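Local coordinates for Non-structural protein NS1 (Murine minute virus, PDB 4R94), which nicks the viral replication origin through its metal-dependent N-terminal endonuclease domain and, as a full-length protein, also unwinds DNA as an ATP-driven helicase, at residues R61-M73 and D232-E244. Numbering follows the deposited sequence.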
loop_
_atom_site.group_PDB
_atom_site.type_symbol
_atom_site.label_atom_id
_atom_site.label_comp_id
_atom_site.label_asym_id
_atom_site.label_seq_id
_atom_site.Cartn_x
_atom_site.Cartn_y
_atom_site.Cartn_z
ATOM N N ARG A 61 -3.040 13.760 5.013
ATOM C CA ARG A 61 -3.174 14.072 6.437
ATOM C C ARG A 61 -3.475 12.815 7.264
ATOM O O ARG A 61 -2.926 12.647 8.349
ATOM C CB ARG A 61 -4.244 15.141 6.673
ATOM C CG ARG A 61 -3.742 16.543 6.338
ATOM C CD ARG A 61 -4.692 17.625 6.838
ATOM N NE ARG A 61 -5.953 17.587 6.118
ATOM C CZ ARG A 61 -6.215 18.333 5.051
ATOM N NH1 ARG A 61 -5.302 19.186 4.602
ATOM N NH2 ARG A 61 -7.386 18.228 4.438
ATOM N N GLY A 62 -4.323 11.933 6.746
ATOM C CA GLY A 62 -4.585 10.666 7.401
ATOM C C GLY A 62 -3.329 9.832 7.602
ATOM O O GLY A 62 -3.136 9.237 8.655
ATOM N N ALA A 63 -2.457 9.802 6.602
ATOM C CA ALA A 63 -1.217 9.024 6.718
ATOM C C ALA A 63 -0.292 9.600 7.792
ATOM O O ALA A 63 0.309 8.861 8.574
ATOM C CB ALA A 63 -0.488 8.974 5.366
ATOM N N GLU A 64 -0.172 10.929 7.798
ATOM C CA GLU A 64 0.632 11.639 8.787
ATOM C C GLU A 64 0.178 11.322 10.195
ATOM O O GLU A 64 0.987 11.005 11.055
ATOM C CB GLU A 64 0.556 13.158 8.545
ATOM C CG GLU A 64 1.240 13.609 7.270
ATOM C CD GLU A 64 0.808 15.009 6.836
ATOM O OE1 GLU A 64 -0.153 15.549 7.420
ATOM O OE2 GLU A 64 1.416 15.540 5.893
ATOM N N THR A 65 -1.123 11.403 10.432
ATOM C CA THR A 65 -1.637 11.191 11.782
ATOM C C THR A 65 -1.556 9.719 12.176
ATOM O O THR A 65 -1.321 9.397 13.322
ATOM C CB THR A 65 -3.069 11.736 11.904
ATOM O OG1 THR A 65 -3.002 13.165 11.796
ATOM C CG2 THR A 65 -3.688 11.396 13.252
ATOM N N THR A 66 -1.701 8.826 11.207
ATOM C CA THR A 66 -1.503 7.406 11.469
ATOM C C THR A 66 -0.065 7.141 11.907
ATOM O O THR A 66 0.172 6.399 12.871
ATOM C CB THR A 66 -1.856 6.566 10.229
ATOM O OG1 THR A 66 -3.267 6.656 9.995
ATOM C CG2 THR A 66 -1.473 5.107 10.432
ATOM N N TRP A 67 0.893 7.751 11.211
ATOM C CA TRP A 67 2.289 7.659 11.621
ATOM C C TRP A 67 2.480 8.218 13.026
ATOM O O TRP A 67 3.112 7.594 13.883
ATOM C CB TRP A 67 3.204 8.394 10.634
ATOM C CG TRP A 67 4.649 8.411 11.069
ATOM C CD1 TRP A 67 5.237 9.308 11.919
ATOM C CD2 TRP A 67 5.683 7.484 10.691
ATOM N NE1 TRP A 67 6.567 8.997 12.092
ATOM C CE2 TRP A 67 6.866 7.886 11.348
ATOM C CE3 TRP A 67 5.721 6.353 9.864
ATOM C CZ2 TRP A 67 8.077 7.205 11.200
ATOM C CZ3 TRP A 67 6.929 5.672 9.720
ATOM C CH2 TRP A 67 8.089 6.102 10.385
ATOM N N ASP A 68 1.929 9.408 13.260
ATOM C CA ASP A 68 2.111 10.082 14.543
ATOM C C ASP A 68 1.555 9.265 15.719
ATOM O O ASP A 68 2.170 9.191 16.782
ATOM C CB ASP A 68 1.448 11.474 14.516
ATOM C CG ASP A 68 2.153 12.452 13.592
ATOM O OD1 ASP A 68 3.354 12.267 13.284
ATOM O OD2 ASP A 68 1.476 13.419 13.162
ATOM N N GLN A 69 0.394 8.656 15.535
ATOM C CA GLN A 69 -0.263 7.972 16.633
ATOM C C GLN A 69 0.344 6.582 16.864
ATOM O O GLN A 69 0.220 6.005 17.947
ATOM C CB GLN A 69 -1.773 7.870 16.376
ATOM C CG GLN A 69 -2.479 9.209 16.048
ATOM C CD GLN A 69 -2.107 10.388 16.971
ATOM O OE1 GLN A 69 -2.297 10.304 18.196
ATOM N NE2 GLN A 69 -1.605 11.515 16.376
ATOM N N SER A 70 1.007 6.042 15.849
ATOM C CA SER A 70 1.573 4.694 15.968
ATOM C C SER A 70 3.047 4.746 16.347
ATOM O O SER A 70 3.700 3.713 16.524
ATOM C CB SER A 70 1.388 3.915 14.663
ATOM O OG SER A 70 2.123 4.499 13.617
ATOM N N GLU A 71 3.565 5.961 16.468
ATOM C CA GLU A 71 4.948 6.162 16.862
ATOM C C GLU A 71 5.140 5.794 18.322
ATOM O O GLU A 71 4.403 6.261 19.195
ATOM C CB GLU A 71 5.370 7.610 16.624
ATOM C CG GLU A 71 6.837 7.861 16.901
ATOM C CD GLU A 71 7.310 9.159 16.295
ATOM O OE1 GLU A 71 6.742 10.219 16.643
ATOM O OE2 GLU A 71 8.234 9.117 15.456
ATOM N N ASP A 72 6.126 4.942 18.577
ATOM C CA ASP A 72 6.505 4.601 19.937
ATOM C C ASP A 72 7.625 5.534 20.378
ATOM O O ASP A 72 8.734 5.486 19.845
ATOM C CB ASP A 72 6.941 3.138 20.031
ATOM C CG ASP A 72 6.834 2.588 21.440
ATOM O OD1 ASP A 72 7.052 3.359 22.401
ATOM O OD2 ASP A 72 6.528 1.386 21.587
ATOM N N MET A 73 7.324 6.394 21.347
ATOM C CA MET A 73 8.251 7.446 21.753
ATOM C C MET A 73 9.170 7.027 22.896
ATOM O O MET A 73 10.082 7.769 23.261
ATOM C CB MET A 73 7.478 8.706 22.148
ATOM C CG MET A 73 6.958 9.496 20.965
ATOM S SD MET A 73 5.814 10.799 21.450
ATOM C CE MET A 73 5.595 11.624 19.883
ATOM N N ASP A 232 -6.301 0.340 7.581
ATOM C CA ASP A 232 -7.338 -0.517 7.049
ATOM C C ASP A 232 -8.667 0.217 6.999
ATOM O O ASP A 232 -8.800 1.328 7.525
ATOM C CB ASP A 232 -7.449 -1.802 7.884
ATOM C CG ASP A 232 -7.759 -1.523 9.339
ATOM O OD1 ASP A 232 -8.865 -1.014 9.614
ATOM O OD2 ASP A 232 -6.904 -1.821 10.196
ATOM N N SER A 233 -9.638 -0.421 6.362
ATOM C CA SER A 233 -10.920 0.220 6.055
ATOM C C SER A 233 -11.755 0.475 7.314
ATOM O O SER A 233 -12.737 1.230 7.270
ATOM C CB SER A 233 -11.702 -0.643 5.056
ATOM O OG SER A 233 -11.766 -1.994 5.491
ATOM N N GLY A 234 -11.351 -0.124 8.429
ATOM C CA GLY A 234 -12.006 0.097 9.713
ATOM C C GLY A 234 -11.249 1.007 10.675
ATOM O O GLY A 234 -11.669 1.179 11.832
ATOM N N TRP A 235 -10.145 1.590 10.204
ATOM C CA TRP A 235 -9.202 2.333 11.052
ATOM C C TRP A 235 -8.837 1.573 12.328
ATOM O O TRP A 235 -8.657 2.168 13.403
ATOM C CB TRP A 235 -9.760 3.734 11.393
ATOM C CG TRP A 235 -9.784 4.649 10.200
ATOM C CD1 TRP A 235 -10.672 4.616 9.165
ATOM C CD2 TRP A 235 -8.873 5.718 9.911
ATOM N NE1 TRP A 235 -10.375 5.599 8.249
ATOM C CE2 TRP A 235 -9.272 6.288 8.682
ATOM C CE3 TRP A 235 -7.758 6.249 10.571
ATOM C CZ2 TRP A 235 -8.603 7.366 8.101
ATOM C CZ3 TRP A 235 -7.094 7.327 9.990
ATOM C CH2 TRP A 235 -7.515 7.864 8.763
ATOM N N LYS A 236 -8.680 0.248 12.204
ATOM C CA LYS A 236 -8.441 -0.613 13.358
ATOM C C LYS A 236 -6.966 -0.824 13.679
ATOM O O LYS A 236 -6.565 -0.739 14.845
ATOM C CB LYS A 236 -9.120 -1.967 13.136
ATOM C CG LYS A 236 -10.634 -1.873 13.052
ATOM C CD LYS A 236 -11.231 -1.617 14.423
ATOM C CE LYS A 236 -12.720 -1.307 14.323
ATOM N NZ LYS A 236 -13.307 -1.049 15.666
ATOM N N THR A 237 -6.151 -1.089 12.660
ATOM C CA THR A 237 -4.731 -1.322 12.910
ATOM C C THR A 237 -3.887 -0.053 12.816
ATOM O O THR A 237 -2.763 -0.043 13.307
ATOM C CB THR A 237 -4.134 -2.380 11.938
ATOM O OG1 THR A 237 -4.194 -1.904 10.588
ATOM C CG2 THR A 237 -4.902 -3.692 12.036
ATOM N N ASN A 238 -4.444 1.013 12.222
ATOM C CA ASN A 238 -3.698 2.238 11.901
ATOM C C ASN A 238 -2.810 2.731 13.023
ATOM O O ASN A 238 -1.631 2.976 12.832
ATOM C CB ASN A 238 -4.644 3.400 11.555
ATOM C CG ASN A 238 -5.471 3.150 10.316
ATOM O OD1 ASN A 238 -6.070 2.096 10.156
ATOM N ND2 ASN A 238 -5.539 4.146 9.447
ATOM N N PHE A 239 -3.400 2.898 14.201
ATOM C CA PHE A 239 -2.695 3.604 15.263
ATOM C C PHE A 239 -1.907 2.677 16.172
ATOM O O PHE A 239 -1.302 3.127 17.140
ATOM C CB PHE A 239 -3.681 4.430 16.107
ATOM C CG PHE A 239 -4.393 5.527 15.346
ATOM C CD1 PHE A 239 -3.969 5.950 14.090
ATOM C CD2 PHE A 239 -5.498 6.149 15.916
ATOM C CE1 PHE A 239 -4.646 6.964 13.411
ATOM C CE2 PHE A 239 -6.176 7.164 15.245
ATOM C CZ PHE A 239 -5.747 7.572 13.995
ATOM N N LEU A 240 -1.893 1.381 15.862
ATOM C CA LEU A 240 -1.195 0.428 16.723
ATOM C C LEU A 240 0.331 0.527 16.637
ATOM O O LEU A 240 0.906 0.557 15.547
ATOM C CB LEU A 240 -1.619 -1.004 16.386
ATOM C CG LEU A 240 -3.108 -1.330 16.491
ATOM C CD1 LEU A 240 -3.339 -2.825 16.223
ATOM C CD2 LEU A 240 -3.634 -0.942 17.869
ATOM N N LYS A 241 0.978 0.548 17.803
ATOM C CA LYS A 241 2.432 0.483 17.895
ATOM C C LYS A 241 2.874 -0.957 17.624
ATOM O O LYS A 241 2.043 -1.862 17.687
ATOM C CB LYS A 241 2.895 0.951 19.273
ATOM C CG LYS A 241 2.448 2.379 19.607
ATOM C CD LYS A 241 2.703 2.740 21.068
ATOM C CE LYS A 241 2.577 4.248 21.270
ATOM N NZ LYS A 241 1.329 4.789 20.667
ATOM N N GLU A 242 4.161 -1.175 17.330
ATOM C CA GLU A 242 4.617 -2.522 16.955
ATOM C C GLU A 242 4.269 -3.551 18.026
ATOM O O GLU A 242 3.812 -4.643 17.711
ATOM C CB GLU A 242 6.129 -2.595 16.683
ATOM C CG GLU A 242 6.497 -3.973 16.081
ATOM C CD GLU A 242 7.985 -4.290 15.943
ATOM O OE1 GLU A 242 8.810 -3.375 15.745
ATOM O OE2 GLU A 242 8.325 -5.500 16.021
ATOM N N GLY A 243 4.475 -3.192 19.288
ATOM C CA GLY A 243 4.177 -4.103 20.380
ATOM C C GLY A 243 2.715 -4.491 20.414
ATOM O O GLY A 243 2.377 -5.635 20.688
ATOM N N GLU A 244 1.844 -3.538 20.103
ATOM C CA GLU A 244 0.408 -3.777 20.123
ATOM C C GLU A 244 -0.011 -4.669 18.956
ATOM O O GLU A 244 -0.950 -5.453 19.065
ATOM C CB GLU A 244 -0.356 -2.444 20.083
ATOM C CG GLU A 244 -0.109 -1.581 21.328
ATOM C CD GLU A 244 -0.753 -0.202 21.254
ATOM O OE1 GLU A 244 -0.595 0.493 20.225
ATOM O OE2 GLU A 244 -1.415 0.191 22.239
HETATM O O HOH W 1 5.527 1.488 16.793
HETATM O O HOH W 2 6.008 -1.046 20.406
#
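F239 lies against Q69 toward the C-terminal end of helix 54-70. Q69 CB stands over one face of the phenyl ring in a CH-pi contact, 3.9 Å from the centroid and displaced toward the rim. The two side chains run alongside each other, and the Q69 chain bends so that its amide leads away, its plane 69° from that of the ring. One turn back, T66 OG1 meets the edge of the same ring at CE1, and the T66 side chain crosses that of F239 almost perpendicularly. T66 OG1 donates to G62 O (2.9 Å) and receives a weak but nearly straight hydrogen bond from N238 ND2 (3.4 Å, 164°). T66 CG2, anti to the backbone N, reaches N238 O at 3.2 Å. N238 ND2 also sits over one face of W235, whose CH2 brings the ring edge to within 4.3 Å of G62 CA.

Within the nickase domain, the contact joins helix 54-70 to the connection between sheet strand 227-232 and C-terminal helix 242-252, away from the magnesium site. An Asx turn at D232 begins this connection; N238 OD1 accepts from D232 N, so both ends of its amide are engaged.

S70 packs its CB against L240 O, its hydroxyl being turned back to T66 O. K241, at the N-cap position, extends past S70 O and curls at chi4 (49°), bringing NZ to Q69 O in a weak bond (3.2 Å). One water links S70 O to E242 N, and a second links D72 OD2 to G243 N, carrying the contact onto the first turn of helix 242-252.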